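Local coordinates for protein peptide chain release factor subunit 1 (PDB 3AGK) that probably directs the release of the finished polypeptide when a stop codon, UAA, UAG or UGA, is reached in archaeal translation, at residues A[197-202]-A[231-236]. Sequence-based numbering, arbitrary orientation.
Sequences EFFKKV and KQEFVE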
# COMPACT_ATOMS: atom_id res chain seq x y z
N GLU A 197 -2.64 -10.00 -30.11
CA GLU A 197 -1.31 -10.00 -29.51
C GLU A 197 -1.21 -8.97 -28.38
O GLU A 197 -0.66 -9.24 -27.32
CB GLU A 197 -0.24 -9.70 -30.57
CG GLU A 197 0.91 -10.69 -30.57
CD GLU A 197 0.47 -12.07 -31.02
OE1 GLU A 197 0.72 -13.05 -30.27
OE2 GLU A 197 -0.12 -12.18 -32.12
N PHE A 198 -1.72 -7.77 -28.62
CA PHE A 198 -1.75 -6.76 -27.57
C PHE A 198 -2.54 -7.23 -26.32
O PHE A 198 -2.11 -7.04 -25.18
CB PHE A 198 -2.26 -5.40 -28.10
CG PHE A 198 -2.26 -4.32 -27.05
CD1 PHE A 198 -1.06 -3.80 -26.57
CD2 PHE A 198 -3.47 -3.85 -26.52
CE1 PHE A 198 -1.06 -2.82 -25.59
CE2 PHE A 198 -3.49 -2.86 -25.53
CZ PHE A 198 -2.29 -2.35 -25.06
N PHE A 199 -3.69 -7.87 -26.54
CA PHE A 199 -4.51 -8.34 -25.42
C PHE A 199 -3.80 -9.40 -24.60
O PHE A 199 -4.01 -9.50 -23.40
CB PHE A 199 -5.86 -8.87 -25.89
CG PHE A 199 -6.84 -7.79 -26.24
CD1 PHE A 199 -6.54 -6.44 -25.97
CD2 PHE A 199 -8.05 -8.10 -26.84
CE1 PHE A 199 -7.43 -5.43 -26.30
CE2 PHE A 199 -8.96 -7.09 -27.17
CZ PHE A 199 -8.64 -5.75 -26.89
N LYS A 200 -2.97 -10.21 -25.26
CA LYS A 200 -2.17 -11.20 -24.56
C LYS A 200 -1.09 -10.55 -23.72
O LYS A 200 -0.82 -10.98 -22.61
CB LYS A 200 -1.54 -12.22 -25.53
CG LYS A 200 -2.50 -13.34 -25.96
CD LYS A 200 -2.03 -14.07 -27.23
CE LYS A 200 -3.11 -15.04 -27.72
NZ LYS A 200 -2.75 -15.77 -28.96
N LYS A 201 -0.44 -9.52 -24.28
CA LYS A 201 0.52 -8.72 -23.52
C LYS A 201 -0.16 -8.10 -22.28
O LYS A 201 0.34 -8.22 -21.17
CB LYS A 201 1.11 -7.64 -24.42
CG LYS A 201 2.36 -6.95 -23.87
CD LYS A 201 2.77 -5.76 -24.75
CE LYS A 201 2.49 -6.03 -26.23
NZ LYS A 201 2.57 -4.79 -27.09
N VAL A 202 -1.31 -7.44 -22.47
CA VAL A 202 -2.06 -6.86 -21.36
C VAL A 202 -2.43 -7.93 -20.34
O VAL A 202 -2.23 -7.75 -19.14
CB VAL A 202 -3.32 -6.14 -21.86
CG1 VAL A 202 -4.13 -5.50 -20.68
CG2 VAL A 202 -2.93 -5.09 -22.90
N LYS A 231 -13.00 -3.91 -23.99
CA LYS A 231 -12.98 -4.54 -22.67
C LYS A 231 -13.85 -5.81 -22.62
O LYS A 231 -13.53 -6.76 -21.91
CB LYS A 231 -13.44 -3.54 -21.59
CG LYS A 231 -14.85 -2.98 -21.85
CD LYS A 231 -15.29 -1.97 -20.79
CE LYS A 231 -16.65 -1.36 -21.14
NZ LYS A 231 -16.52 -0.23 -22.09
N GLN A 232 -14.95 -5.81 -23.38
CA GLN A 232 -15.78 -7.00 -23.50
C GLN A 232 -15.00 -8.12 -24.20
O GLN A 232 -14.99 -9.27 -23.75
CB GLN A 232 -17.08 -6.70 -24.28
CG GLN A 232 -18.01 -5.68 -23.61
CD GLN A 232 -19.45 -5.77 -24.13
OE1 GLN A 232 -19.80 -6.72 -24.83
NE2 GLN A 232 -20.28 -4.78 -23.77
N GLU A 233 -14.33 -7.76 -25.30
CA GLU A 233 -13.50 -8.72 -26.02
C GLU A 233 -12.39 -9.24 -25.10
O GLU A 233 -12.15 -10.44 -25.02
CB GLU A 233 -12.92 -8.08 -27.30
CG GLU A 233 -14.02 -7.65 -28.30
CD GLU A 233 -13.50 -6.96 -29.58
OE1 GLU A 233 -12.37 -6.41 -29.59
OE2 GLU A 233 -14.25 -6.95 -30.58
N PHE A 234 -11.76 -8.33 -24.38
CA PHE A 234 -10.65 -8.70 -23.50
C PHE A 234 -11.09 -9.71 -22.45
O PHE A 234 -10.37 -10.67 -22.15
CB PHE A 234 -10.09 -7.45 -22.80
CG PHE A 234 -8.97 -7.75 -21.86
CD1 PHE A 234 -7.69 -8.03 -22.34
CD2 PHE A 234 -9.19 -7.73 -20.48
CE1 PHE A 234 -6.64 -8.30 -21.47
CE2 PHE A 234 -8.16 -7.99 -19.61
CZ PHE A 234 -6.87 -8.28 -20.10
N VAL A 235 -12.27 -9.48 -21.88
CA VAL A 235 -12.76 -10.34 -20.82
C VAL A 235 -13.25 -11.69 -21.34
O VAL A 235 -13.06 -12.73 -20.71
CB VAL A 235 -13.87 -9.64 -19.99
CG1 VAL A 235 -14.70 -10.64 -19.28
CG2 VAL A 235 -13.22 -8.70 -18.99
N GLU A 236 -13.84 -11.70 -22.52
CA GLU A 236 -14.34 -12.96 -23.07
C GLU A 236 -13.24 -13.92 -23.56
O GLU A 236 -13.45 -15.12 -23.62
CB GLU A 236 -15.34 -12.68 -24.18
CG GLU A 236 -16.58 -11.97 -23.70
CD GLU A 236 -17.54 -11.65 -24.83
OE1 GLU A 236 -17.08 -11.60 -26.00
OE2 GLU A 236 -18.74 -11.46 -24.55
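Phe234 turns its ring edge to the face of Phe199 in a T-shaped stack. The centroids are 5.7 Å apart and the planes lie at 81°. The nearest ring atoms are Phe234 CD1 and Phe199 CG, at 4.0 Å. One atom further round the same edge, Phe234 CE1 lies 3.5 Å from the carbonyl oxygen Phe199 O, which sits near the ring plane. Phe234 CE1 also meets Val202 CG1 at 3.8 Å, so one side of the ring runs along both Phe199 and Val202, one turn further on. Phe234 reaches this place because its CG is anti to the backbone N (chi1 179°), which carries the ring across to helix 188-215. Further out on the Phe199 ring, CE2 touches Glu233 CB at 4.1 Å. With an alanine at Phe234, the face of Phe199 would probably lose this ring edge and a gap would open beside Val202 CG1. Val148, on the middle strand 142-149 of the domain's mixed sheet, touches both phenylalanines, and Tyr239 makes a second edge-to-face pair with Phe199. The two helix segments cross at -68°, with axes 10.7 Å apart. This is the hydrophobic layer between helices and mixed sheet in the alpha/beta domain 2 of the eRF1 family.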